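Local coordinates for outer membrane protein Omp121 (Bacteroides thetaiotaomicron, PDB 5FQ8), which probably imports peptides across the outer membrane as a TonB-dependent receptor working together with surface lipoprotein partners, at residues A82-I87 and F126-N131; T97-Y102 and G957-G962; H206-N211 and M222-N227; Y335-D340 and Y358-Y363. One frame throughout, in Å; residues are numbered along the deposited sequence.

Interaction 1: residues A82-I87 and F126-N131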
loop_
_atom_site.group_PDB
_atom_site.type_symbol
_atom_site.label_atom_id
_atom_site.label_comp_id
_atom_site.label_asym_id
_atom_site.label_seq_id
_atom_site.Cartn_x
_atom_site.Cartn_y
_atom_site.Cartn_z
ATOM N N ALA B 82 16.811 0.190 21.083
ATOM C CA ALA B 82 17.496 0.924 20.036
ATOM C C ALA B 82 18.861 0.315 19.743
ATOM O O ALA B 82 19.310 -0.621 20.400
ATOM C CB ALA B 82 17.613 2.383 20.433
ATOM N N SER B 83 19.530 0.835 18.724
ATOM C CA SER B 83 20.748 0.201 18.252
ATOM C C SER B 83 21.966 0.645 19.057
ATOM O O SER B 83 21.914 1.581 19.849
ATOM C CB SER B 83 20.958 0.505 16.782
ATOM O OG SER B 83 19.931 -0.069 16.016
ATOM N N ASN B 84 23.073 -0.058 18.842
ATOM C CA ASN B 84 24.352 0.261 19.449
ATOM C C ASN B 84 25.414 0.366 18.372
ATOM O O ASN B 84 25.568 -0.534 17.547
ATOM C CB ASN B 84 24.770 -0.791 20.472
ATOM C CG ASN B 84 23.801 -0.898 21.626
ATOM O OD1 ASN B 84 23.686 0.005 22.453
ATOM N ND2 ASN B 84 23.099 -2.014 21.693
ATOM N N SER B 85 26.162 1.447 18.408
ATOM C CA SER B 85 27.248 1.652 17.473
ATOM C C SER B 85 28.544 1.129 18.067
ATOM O O SER B 85 28.756 1.208 19.275
ATOM C CB SER B 85 27.376 3.130 17.140
ATOM O OG SER B 85 28.463 3.330 16.279
ATOM N N VAL B 86 29.397 0.572 17.211
ATOM C CA VAL B 86 30.694 0.039 17.605
ATOM C C VAL B 86 31.638 0.291 16.447
ATOM O O VAL B 86 31.563 -0.392 15.425
ATOM C CB VAL B 86 30.652 -1.461 17.939
ATOM C CG1 VAL B 86 32.038 -1.965 18.209
ATOM C CG2 VAL B 86 29.820 -1.708 19.143
ATOM N N ILE B 87 32.534 1.249 16.607
ATOM C CA ILE B 87 33.485 1.618 15.569
ATOM C C ILE B 87 34.886 1.358 16.095
ATOM O O ILE B 87 35.221 1.756 17.214
ATOM C CB ILE B 87 33.305 3.085 15.137
ATOM C CG1 ILE B 87 31.853 3.350 14.769
ATOM C CG2 ILE B 87 34.142 3.376 13.936
ATOM C CD1 ILE B 87 31.569 4.779 14.530
ATOM N N PHE B 126 15.135 0.678 15.852
ATOM C CA PHE B 126 14.485 -0.538 16.307
ATOM C C PHE B 126 15.464 -1.639 16.689
ATOM O O PHE B 126 15.023 -2.715 17.099
ATOM C CB PHE B 126 13.516 -1.055 15.236
ATOM C CG PHE B 126 12.170 -0.395 15.246
ATOM C CD1 PHE B 126 11.610 0.050 16.412
ATOM C CD2 PHE B 126 11.469 -0.212 14.068
ATOM C CE1 PHE B 126 10.359 0.650 16.419
ATOM C CE2 PHE B 126 10.233 0.386 14.055
ATOM C CZ PHE B 126 9.666 0.817 15.247
ATOM N N GLY B 127 16.762 -1.420 16.554
ATOM C CA GLY B 127 17.747 -2.349 17.062
ATOM C C GLY B 127 18.724 -2.787 15.994
ATOM O O GLY B 127 18.523 -2.579 14.806
ATOM N N ASN B 128 19.816 -3.387 16.451
ATOM C CA ASN B 128 20.778 -3.981 15.539
ATOM C C ASN B 128 21.026 -5.439 15.902
ATOM O O ASN B 128 20.670 -5.921 16.972
ATOM C CB ASN B 128 22.105 -3.194 15.460
ATOM C CG ASN B 128 22.966 -3.333 16.684
ATOM O OD1 ASN B 128 22.708 -2.729 17.706
ATOM N ND2 ASN B 128 24.042 -4.098 16.558
ATOM N N GLY B 129 21.580 -6.157 14.941
ATOM C CA GLY B 129 21.518 -7.601 14.971
ATOM C C GLY B 129 22.231 -8.211 16.146
ATOM O O GLY B 129 21.894 -9.315 16.590
ATOM N N ALA B 130 23.223 -7.512 16.669
ATOM C CA ALA B 130 23.931 -8.045 17.809
ATOM C C ALA B 130 23.126 -7.898 19.082
ATOM O O ALA B 130 23.301 -8.697 19.998
ATOM C CB ALA B 130 25.292 -7.378 17.947
ATOM N N ASN B 131 22.216 -6.937 19.144
ATOM C CA ASN B 131 21.414 -6.787 20.343
ATOM C C ASN B 131 20.595 -8.020 20.685
ATOM O O ASN B 131 19.907 -8.008 21.705
ATOM C CB ASN B 131 20.472 -5.617 20.185
ATOM C CG ASN B 131 21.113 -4.343 20.488
ATOM O OD1 ASN B 131 22.318 -4.229 20.418
ATOM N ND2 ASN B 131 20.319 -3.355 20.857
HETATM O O HOH W 1 26.388 -3.334 18.945
#
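Asn128 carries its CG between its backbone N and carbonyl carbon (chi1 73°), whereas Asn84 and Asn131 each keep CG beside the backbone N. These rotations bring the Asn84 and Asn131 amides together and put Asn128 OD1 by the Asn84 backbone N inside the TonB-dependent receptor's plug domain, where the start of strand 84-88 meets the end of strand 125-128 and the turn after it. Asn128 OD1 accepts a hydrogen bond from Asn84 N at 2.9 Å, with the donor standing above the carbonyl plane. The side chains of Asn84 and Asn131 cross at about a right angle. From Asn84, ND2 gives a 2.7 Å hydrogen bond to OD1 of Asn131, in the carbonyl plane and on a lone pair, although the two amide planes are 44° apart. A backbone bond from Asn131 N to Asn128 O closes the turn. Gly127 has backbone angles at which a CB would jam against the carbonyl O of Phe126, and Ser83 lies against it with OG bonded to Asp125 and Thr113. Asn128 ND2 has its main partner in Asn111 OD1. A water joins the two segments, donating to Asn84 O at 3.2 Å and accepting weakly from Asn128 ND2 at 3.4 Å.

Interaction 2: residues T97-Y102 and G957-G962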
loop_
_atom_site.group_PDB
_atom_site.type_symbol
_atom_site.label_atom_id
_atom_site.label_comp_id
_atom_site.label_asym_id
_atom_site.label_seq_id
_atom_site.Cartn_x
_atom_site.Cartn_y
_atom_site.Cartn_z
ATOM N N THR B 97 29.532 1.261 6.240
ATOM C CA THR B 97 29.578 0.022 7.005
ATOM C C THR B 97 30.845 0.014 7.848
ATOM O O THR B 97 31.921 -0.346 7.360
ATOM C CB THR B 97 29.547 -1.181 6.081
ATOM O OG1 THR B 97 28.435 -1.074 5.186
ATOM C CG2 THR B 97 29.434 -2.454 6.903
ATOM N N ASN B 98 30.731 0.399 9.114
ATOM C CA ASN B 98 31.903 0.439 9.969
ATOM C C ASN B 98 31.808 -0.441 11.195
ATOM O O ASN B 98 32.735 -0.444 12.001
ATOM C CB ASN B 98 32.195 1.873 10.415
ATOM C CG ASN B 98 32.524 2.769 9.268
ATOM O OD1 ASN B 98 33.677 2.914 8.891
ATOM N ND2 ASN B 98 31.510 3.367 8.695
ATOM N N GLN B 99 30.720 -1.158 11.385
ATOM C CA GLN B 99 30.663 -2.080 12.495
ATOM C C GLN B 99 31.633 -3.226 12.251
ATOM O O GLN B 99 31.878 -3.600 11.105
ATOM C CB GLN B 99 29.259 -2.620 12.662
ATOM C CG GLN B 99 28.202 -1.597 12.398
ATOM C CD GLN B 99 28.174 -0.528 13.442
ATOM O OE1 GLN B 99 27.974 -0.807 14.605
ATOM N NE2 GLN B 99 28.376 0.702 13.035
ATOM N N PRO B 100 32.208 -3.787 13.309
ATOM C CA PRO B 100 33.026 -4.987 13.157
ATOM C C PRO B 100 32.186 -6.224 12.885
ATOM O O PRO B 100 30.993 -6.299 13.190
ATOM C CB PRO B 100 33.725 -5.093 14.510
ATOM C CG PRO B 100 32.776 -4.472 15.437
ATOM C CD PRO B 100 32.183 -3.329 14.704
ATOM N N LEU B 101 32.842 -7.214 12.304
ATOM C CA LEU B 101 32.204 -8.492 12.045
ATOM C C LEU B 101 32.016 -9.237 13.357
ATOM O O LEU B 101 32.991 -9.673 13.971
ATOM C CB LEU B 101 33.054 -9.310 11.086
ATOM C CG LEU B 101 32.583 -10.741 10.912
ATOM C CD1 LEU B 101 31.209 -10.733 10.303
ATOM C CD2 LEU B 101 33.545 -11.471 10.040
ATOM N N TYR B 102 30.772 -9.396 13.785
ATOM C CA TYR B 102 30.478 -10.222 14.941
ATOM C C TYR B 102 30.539 -11.694 14.553
ATOM O O TYR B 102 29.859 -12.118 13.620
ATOM C CB TYR B 102 29.099 -9.881 15.491
ATOM C CG TYR B 102 28.975 -8.541 16.156
ATOM C CD1 TYR B 102 28.790 -7.395 15.414
ATOM C CD2 TYR B 102 28.995 -8.427 17.535
ATOM C CE1 TYR B 102 28.641 -6.172 16.015
ATOM C CE2 TYR B 102 28.845 -7.213 18.139
ATOM C CZ TYR B 102 28.667 -6.082 17.372
ATOM O OH TYR B 102 28.514 -4.858 17.965
ATOM N N GLY B 957 21.079 6.884 12.912
ATOM C CA GLY B 957 21.585 5.532 12.903
ATOM C C GLY B 957 22.870 5.332 13.676
ATOM O O GLY B 957 23.442 6.239 14.277
ATOM N N ASN B 958 23.332 4.094 13.654
ATOM C CA ASN B 958 24.459 3.687 14.466
ATOM C C ASN B 958 25.754 3.627 13.690
ATOM O O ASN B 958 26.691 2.982 14.146
ATOM C CB ASN B 958 24.174 2.324 15.074
ATOM C CG ASN B 958 24.178 1.227 14.044
ATOM O OD1 ASN B 958 23.872 1.453 12.891
ATOM N ND2 ASN B 958 24.533 0.030 14.456
ATOM N N ASP B 959 25.827 4.238 12.514
ATOM C CA ASP B 959 27.105 4.231 11.825
ATOM C C ASP B 959 27.548 5.648 11.495
ATOM O O ASP B 959 27.294 6.577 12.266
ATOM C CB ASP B 959 27.040 3.372 10.571
ATOM C CG ASP B 959 28.375 2.791 10.220
ATOM O OD1 ASP B 959 29.249 3.561 9.810
ATOM O OD2 ASP B 959 28.582 1.578 10.375
ATOM N N LEU B 960 28.219 5.819 10.358
ATOM C CA LEU B 960 28.811 7.111 10.026
ATOM C C LEU B 960 27.776 8.222 9.966
ATOM O O LEU B 960 27.957 9.276 10.572
ATOM C CB LEU B 960 29.552 7.018 8.704
ATOM C CG LEU B 960 30.124 8.372 8.350
ATOM C CD1 LEU B 960 31.233 8.637 9.287
ATOM C CD2 LEU B 960 30.637 8.337 6.961
ATOM N N GLU B 961 26.682 8.012 9.240
ATOM C CA GLU B 961 25.733 9.103 9.070
ATOM C C GLU B 961 25.118 9.523 10.388
ATOM O O GLU B 961 24.610 10.637 10.484
ATOM C CB GLU B 961 24.633 8.723 8.092
ATOM C CG GLU B 961 25.100 8.594 6.651
ATOM C CD GLU B 961 24.037 8.088 5.722
ATOM O OE1 GLU B 961 22.846 8.224 6.042
ATOM O OE2 GLU B 961 24.403 7.538 4.672
ATOM N N GLY B 962 25.178 8.675 11.410
ATOM C CA GLY B 962 24.672 9.072 12.706
ATOM C C GLY B 962 25.511 10.143 13.372
ATOM O O GLY B 962 25.012 10.900 14.213
#
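The carboxylate of Asp959 faces the Asn98-Gln99 corner of the other segment and takes three hydrogen bonds from it. Asn98 comes across it at about a right angle, its amide plane 42° from that of the carboxylate. It grips both oxygens: backbone N meets OD2 of Asp959 on the syn side at 2.8 Å, and ND2 uses the syn lone pair of Asp959 OD1. Gln99 and Asp959 instead slide past each other in opposite directions, their planes 65° apart. The Gln99 chain is bent at chi2 (-69°), which brings its NE2 over the carboxylate to reach Asp959 OD2 from above the plane, 2.8 Å away. The same NE2 makes a weak bond to Asn958 O at 3.0 Å. Leu960 N takes the anti lone pair of Asp959 OD1, so each carboxylate oxygen has two donors, which fixes the rotation of the group and should favour its charged form. Asn958 lays its amide near that of Gln99. Behind this first shell, Gln99 OE1 accepts from Val86 N, and Ser85 OG bonds to Asn958 O. Segment 957-962 belongs to the connection between barrel strands 928-941 and 973-983, so this is a loop-to-plug contact inside a TonB-dependent receptor, joining the last barrel loop to the plug domain largely through one carboxylate.

Interaction 3: residues H206-N211 and M222-N227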
loop_
_atom_site.group_PDB
_atom_site.type_symbol
_atom_site.label_atom_id
_atom_site.label_comp_id
_atom_site.label_asym_id
_atom_site.label_seq_id
_atom_site.Cartn_x
_atom_site.Cartn_y
_atom_site.Cartn_z
ATOM N N HIS B 206 2.973 39.917 25.391
ATOM C CA HIS B 206 2.182 38.813 25.914
ATOM C C HIS B 206 1.298 38.209 24.835
ATOM O O HIS B 206 0.779 38.906 23.959
ATOM C CB HIS B 206 1.318 39.281 27.074
ATOM C CG HIS B 206 0.565 38.183 27.745
ATOM N ND1 HIS B 206 1.161 37.017 28.166
ATOM C CD2 HIS B 206 -0.735 38.088 28.100
ATOM C CE1 HIS B 206 0.259 36.247 28.747
ATOM N NE2 HIS B 206 -0.901 36.874 28.719
ATOM N N THR B 207 1.115 36.902 24.918
ATOM C CA THR B 207 0.250 36.178 24.007
ATOM C C THR B 207 -0.487 35.116 24.797
ATOM O O THR B 207 -0.080 34.739 25.892
ATOM C CB THR B 207 1.039 35.555 22.868
ATOM O OG1 THR B 207 1.927 36.533 22.330
ATOM C CG2 THR B 207 0.122 35.092 21.766
ATOM N N GLU B 208 -1.602 34.659 24.245
ATOM C CA GLU B 208 -2.416 33.640 24.881
ATOM C C GLU B 208 -2.264 32.288 24.212
ATOM O O GLU B 208 -2.932 31.341 24.609
ATOM C CB GLU B 208 -3.878 34.081 24.885
ATOM C CG GLU B 208 -4.062 35.443 25.503
ATOM C CD GLU B 208 -5.457 35.970 25.391
ATOM O OE1 GLU B 208 -6.339 35.227 24.936
ATOM O OE2 GLU B 208 -5.671 37.139 25.757
ATOM N N LEU B 209 -1.376 32.165 23.246
ATOM C CA LEU B 209 -1.398 30.991 22.386
ATOM C C LEU B 209 -0.033 30.560 21.862
ATOM O O LEU B 209 0.005 29.748 20.937
ATOM C CB LEU B 209 -2.327 31.260 21.186
ATOM C CG LEU B 209 -3.753 30.709 21.077
ATOM C CD1 LEU B 209 -4.716 31.361 22.033
ATOM C CD2 LEU B 209 -4.224 30.909 19.665
ATOM N N GLU B 210 1.080 31.043 22.394
ATOM C CA GLU B 210 2.352 30.772 21.743
ATOM C C GLU B 210 2.906 29.414 22.125
ATOM O O GLU B 210 2.584 28.846 23.166
ATOM C CB GLU B 210 3.409 31.804 22.107
ATOM C CG GLU B 210 3.096 33.195 21.695
ATOM C CD GLU B 210 3.062 33.389 20.217
ATOM O OE1 GLU B 210 3.933 32.853 19.512
ATOM O OE2 GLU B 210 2.145 34.079 19.761
ATOM N N ASN B 211 3.805 28.922 21.285
ATOM C CA ASN B 211 4.572 27.732 21.595
ATOM C C ASN B 211 5.950 28.066 22.125
ATOM O O ASN B 211 6.897 27.326 21.872
ATOM C CB ASN B 211 4.694 26.877 20.349
ATOM C CG ASN B 211 5.344 27.619 19.250
ATOM O OD1 ASN B 211 5.160 28.819 19.131
ATOM N ND2 ASN B 211 6.147 26.943 18.463
ATOM N N MET B 222 -2.449 37.720 37.175
ATOM C CA MET B 222 -3.313 36.755 36.520
ATOM C C MET B 222 -3.532 37.191 35.077
ATOM O O MET B 222 -4.037 38.287 34.814
ATOM C CB MET B 222 -4.629 36.612 37.281
ATOM C CG MET B 222 -4.457 35.956 38.635
ATOM S SD MET B 222 -5.567 34.587 38.904
ATOM C CE MET B 222 -4.802 33.759 40.259
ATOM N N GLN B 223 -3.119 36.347 34.149
ATOM C CA GLN B 223 -3.325 36.571 32.731
ATOM C C GLN B 223 -4.076 35.390 32.132
ATOM O O GLN B 223 -4.285 34.357 32.769
ATOM C CB GLN B 223 -1.990 36.781 32.019
ATOM C CG GLN B 223 -1.127 37.847 32.647
ATOM C CD GLN B 223 -1.559 39.252 32.286
ATOM O OE1 GLN B 223 -2.136 39.481 31.236
ATOM N NE2 GLN B 223 -1.292 40.196 33.165
ATOM N N LEU B 224 -4.511 35.561 30.899
ATOM C CA LEU B 224 -5.184 34.485 30.210
ATOM C C LEU B 224 -4.160 33.590 29.533
ATOM O O LEU B 224 -2.969 33.898 29.474
ATOM C CB LEU B 224 -6.168 35.055 29.202
ATOM C CG LEU B 224 -7.256 35.912 29.820
ATOM C CD1 LEU B 224 -8.032 36.653 28.759
ATOM C CD2 LEU B 224 -8.159 35.004 30.586
ATOM N N TRP B 225 -4.632 32.456 29.044
ATOM C CA TRP B 225 -3.806 31.627 28.187
ATOM C C TRP B 225 -4.701 30.625 27.471
ATOM O O TRP B 225 -5.841 30.384 27.871
ATOM C CB TRP B 225 -2.700 30.922 28.981
ATOM C CG TRP B 225 -3.176 29.867 29.895
ATOM C CD1 TRP B 225 -3.773 30.028 31.098
ATOM C CD2 TRP B 225 -3.080 28.473 29.678
ATOM N NE1 TRP B 225 -4.069 28.818 31.645
ATOM C CE2 TRP B 225 -3.647 27.840 30.787
ATOM C CE3 TRP B 225 -2.575 27.692 28.642
ATOM C CZ2 TRP B 225 -3.725 26.466 30.887
ATOM C CZ3 TRP B 225 -2.650 26.329 28.748
ATOM C CH2 TRP B 225 -3.219 25.730 29.856
ATOM N N GLY B 226 -4.174 30.066 26.396
ATOM C CA GLY B 226 -4.848 28.992 25.709
ATOM C C GLY B 226 -6.003 29.478 24.864
ATOM O O GLY B 226 -6.310 30.664 24.777
ATOM N N ASN B 227 -6.656 28.524 24.222
ATOM C CA ASN B 227 -7.770 28.843 23.353
ATOM C C ASN B 227 -9.012 29.151 24.169
ATOM O O ASN B 227 -8.999 29.168 25.402
ATOM C CB ASN B 227 -8.032 27.701 22.389
ATOM C CG ASN B 227 -7.269 27.852 21.114
ATOM O OD1 ASN B 227 -7.295 28.903 20.486
ATOM N ND2 ASN B 227 -6.569 26.808 20.721
#
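Gln223 is the first residue of its strand to touch the other segment, laying CB 3.5 Å from NE2 of His206. The imidazole reaches it because His206 has CG anti to its backbone N (chi1 -175°), and its plane stands almost square to the Gln223 amide, 82° apart; NE2 of that amide bonds to Ser221. Leu224 follows, with its backbone O at the edge of the His206 ring, 3.7 Å from NE2. The Leu224 side chain lies alongside Glu208, both pointing the same way, so that CD1 comes to 3.9 Å from Glu208 OE2. The other carboxylate oxygen of Glu208 is bonded to Gln233. Trp225 starts its side chain away from the 206-211 segment; the indole makes a cation-pi contact with Lys236, and its NE1 bonds to Ser9 of the BT_2262 lipoprotein chain. At Gly226, whose positive phi favours glycine, backbone N makes a weak hydrogen bond of doubtful geometry to Glu208 O, and the carbonyl O lies 3.2 Å from Leu209 CD1. Asn227 closes the series: its OD1 sits 3.8 Å from Leu209 CD2, the two side chains crossing at about a right angle, while its ND2 bonds to Asn430. The touching parts, 206-209 and 223-227, run 25° apart within the long loop between barrel strands 177-188 and 252-264, an extracellular loop of the TonB-dependent receptor barrel that here meets a lipoprotein partner.

Interaction 4: residues Y335-D340 and Y358-Y363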
loop_
_atom_site.group_PDB
_atom_site.type_symbol
_atom_site.label_atom_id
_atom_site.label_comp_id
_atom_site.label_asym_id
_atom_site.label_seq_id
_atom_site.Cartn_x
_atom_site.Cartn_y
_atom_site.Cartn_z
ATOM N N TYR B 335 9.138 20.351 23.790
ATOM C CA TYR B 335 10.041 21.483 23.908
ATOM C C TYR B 335 9.377 22.798 23.548
ATOM O O TYR B 335 9.816 23.851 24.015
ATOM C CB TYR B 335 11.247 21.275 23.016
ATOM C CG TYR B 335 12.262 20.334 23.573
ATOM C CD1 TYR B 335 12.473 20.225 24.937
ATOM C CD2 TYR B 335 13.026 19.562 22.730
ATOM C CE1 TYR B 335 13.399 19.366 25.430
ATOM C CE2 TYR B 335 13.946 18.698 23.216
ATOM C CZ TYR B 335 14.132 18.605 24.559
ATOM O OH TYR B 335 15.064 17.733 25.027
ATOM N N GLN B 336 8.348 22.773 22.707
ATOM C CA GLN B 336 7.677 23.996 22.278
ATOM C C GLN B 336 6.540 24.326 23.238
ATOM O O GLN B 336 5.367 24.341 22.895
ATOM C CB GLN B 336 7.177 23.856 20.849
ATOM C CG GLN B 336 8.272 23.626 19.871
ATOM C CD GLN B 336 7.872 23.995 18.473
ATOM O OE1 GLN B 336 7.221 25.004 18.248
ATOM N NE2 GLN B 336 8.270 23.181 17.516
ATOM N N THR B 337 6.935 24.589 24.472
ATOM C CA THR B 337 6.028 24.913 25.545
ATOM C C THR B 337 6.522 26.169 26.242
ATOM O O THR B 337 7.721 26.307 26.477
ATOM C CB THR B 337 5.955 23.773 26.555
ATOM O OG1 THR B 337 5.581 22.567 25.893
ATOM C CG2 THR B 337 4.943 24.097 27.619
ATOM N N PRO B 338 5.638 27.095 26.577
ATOM C CA PRO B 338 6.060 28.244 27.371
ATOM C C PRO B 338 6.509 27.806 28.750
ATOM O O PRO B 338 6.020 26.821 29.297
ATOM C CB PRO B 338 4.798 29.104 27.446
ATOM C CG PRO B 338 3.957 28.656 26.331
ATOM C CD PRO B 338 4.234 27.204 26.172
ATOM N N ARG B 339 7.437 28.568 29.322
ATOM C CA ARG B 339 7.957 28.232 30.640
ATOM C C ARG B 339 6.907 28.316 31.722
ATOM O O ARG B 339 7.155 27.825 32.816
ATOM C CB ARG B 339 9.113 29.146 31.019
ATOM C CG ARG B 339 10.236 29.167 30.036
ATOM C CD ARG B 339 10.852 27.810 29.863
ATOM N NE ARG B 339 11.250 27.273 31.145
ATOM C CZ ARG B 339 10.817 26.123 31.647
ATOM N NH1 ARG B 339 9.986 25.372 30.958
ATOM N NH2 ARG B 339 11.233 25.727 32.833
ATOM N N ASP B 340 5.753 28.911 31.464
ATOM C CA ASP B 340 4.753 29.077 32.506
ATOM C C ASP B 340 3.625 28.062 32.435
ATOM O O ASP B 340 2.782 28.042 33.331
ATOM C CB ASP B 340 4.160 30.479 32.429
ATOM C CG ASP B 340 3.539 30.760 31.089
ATOM O OD1 ASP B 340 4.289 30.861 30.094
ATOM O OD2 ASP B 340 2.302 30.881 31.034
ATOM N N TYR B 358 -8.788 22.451 20.801
ATOM C CA TYR B 358 -8.674 23.595 21.688
ATOM C C TYR B 358 -7.363 23.592 22.466
ATOM O O TYR B 358 -7.264 24.242 23.506
ATOM C CB TYR B 358 -9.885 23.646 22.619
ATOM C CG TYR B 358 -11.190 23.871 21.899
ATOM C CD1 TYR B 358 -11.800 22.850 21.205
ATOM C CD2 TYR B 358 -11.814 25.106 21.928
ATOM C CE1 TYR B 358 -12.990 23.054 20.543
ATOM C CE2 TYR B 358 -13.000 25.317 21.279
ATOM C CZ TYR B 358 -13.587 24.289 20.583
ATOM O OH TYR B 358 -14.785 24.508 19.929
ATOM N N TYR B 359 -6.349 22.895 21.970
ATOM C CA TYR B 359 -5.035 22.897 22.595
ATOM C C TYR B 359 -4.463 24.306 22.639
ATOM O O TYR B 359 -4.737 25.126 21.770
ATOM C CB TYR B 359 -4.120 21.982 21.812
ATOM C CG TYR B 359 -2.768 21.743 22.417
ATOM C CD1 TYR B 359 -2.632 21.252 23.703
ATOM C CD2 TYR B 359 -1.620 21.971 21.678
ATOM C CE1 TYR B 359 -1.387 21.025 24.243
ATOM C CE2 TYR B 359 -0.385 21.750 22.204
ATOM C CZ TYR B 359 -0.269 21.276 23.485
ATOM O OH TYR B 359 0.975 21.056 24.000
ATOM N N TYR B 360 -3.654 24.592 23.661
ATOM C CA TYR B 360 -3.330 25.985 23.938
ATOM C C TYR B 360 -2.504 26.635 22.836
ATOM O O TYR B 360 -2.448 27.866 22.773
ATOM C CB TYR B 360 -2.624 26.113 25.289
ATOM C CG TYR B 360 -1.246 25.523 25.354
ATOM C CD1 TYR B 360 -1.058 24.208 25.714
ATOM C CD2 TYR B 360 -0.133 26.284 25.073
ATOM C CE1 TYR B 360 0.183 23.666 25.771
ATOM C CE2 TYR B 360 1.115 25.746 25.126
ATOM C CZ TYR B 360 1.264 24.436 25.475
ATOM O OH TYR B 360 2.503 23.874 25.535
ATOM N N THR B 361 -1.882 25.862 21.946
ATOM C CA THR B 361 -1.082 26.484 20.914
ATOM C C THR B 361 -1.244 25.775 19.573
ATOM O O THR B 361 -1.235 24.546 19.517
ATOM C CB THR B 361 0.378 26.512 21.321
ATOM O OG1 THR B 361 1.122 27.219 20.325
ATOM C CG2 THR B 361 0.903 25.112 21.482
ATOM N N PRO B 362 -1.403 26.513 18.493
ATOM C CA PRO B 362 -1.686 25.881 17.209
ATOM C C PRO B 362 -0.520 25.931 16.266
ATOM O O PRO B 362 -0.720 25.848 15.057
ATOM C CB PRO B 362 -2.825 26.733 16.682
ATOM C CG PRO B 362 -2.432 28.110 17.115
ATOM C CD PRO B 362 -1.735 27.946 18.453
ATOM N N TYR B 363 0.687 26.068 16.787
ATOM C CA TYR B 363 1.831 26.401 15.953
ATOM C C TYR B 363 2.675 25.161 15.685
ATOM O O TYR B 363 3.758 24.985 16.229
ATOM C CB TYR B 363 2.640 27.505 16.612
ATOM C CG TYR B 363 1.932 28.843 16.719
ATOM C CD1 TYR B 363 1.339 29.428 15.619
ATOM C CD2 TYR B 363 1.858 29.514 17.924
ATOM C CE1 TYR B 363 0.704 30.645 15.716
ATOM C CE2 TYR B 363 1.219 30.723 18.026
ATOM C CZ TYR B 363 0.643 31.283 16.917
ATOM O OH TYR B 363 0.002 32.488 17.013
#
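Tyr360 and Pro338 make the apolar part of this contact, coming from opposite directions until Pro338 CD stands 3.6 Å from CE2 of the phenol ring. The proline meets the ring obliquely. Thr337 crosses the tyrosine at about a right angle and offers its methyl: CG2 comes 3.2 Å from Tyr360 OH. That methyl lies anti to the Thr337 backbone N, with OG1 on the side of the N (chi1 -56°). Tyr360 in turn has CG between its own N and carbonyl carbon (chi1 68°), which swings the ring across to the 335-340 segment. One face of the ring is covered by Thr361 CG2, 3.7 Å above the plane and offset toward the rim, and Tyr360 CD1 lies in the same manner over a face of Tyr359. Gln336, the centre of an inverse gamma turn, has OE1 in a van der Waals approach to another oxygen, the backbone O of Tyr363, at 4.0 Å; its NE2 bonds to Asn332. Both segments belong to one long connection between barrel strands 306-320 and 376-394, an extracellular loop of the TonB-dependent receptor barrel, so the contact folds that loop back on itself. Among the polar groups, Thr337 OG1 is 3.4 Å from Tyr360 OH, and it bonds to Leu334 O. The ring of Tyr363 has Pro362 CD over one face, and Tyr363 packs on the backbone of the bound peptide. Further on, the 335-340 segment is held by a salt bridge between Asp340 and Lys236.

In the fold
Interactions 1 and 2 lie near the centre of the chain and touch, their centres about 9 Å apart: both involve the plug, interaction 1 within it and interaction 2 between it and a barrel loop. Interaction 1, buried, is joined by side-chain amides and a backbone N; interaction 2, partly buried, centres on a carboxylate. Interactions 3 and 4 form a second pair, about 9 Å between centres but 32 to 40 Å from the chain centre, in two extracellular loops tied together by Thr361 OG1 and Leu209 O. Interaction 3 is partly buried; interaction 4, though peripheral, is buried. Both rely mainly on packing, with one weak backbone bond in interaction 3, and their surroundings include other chains.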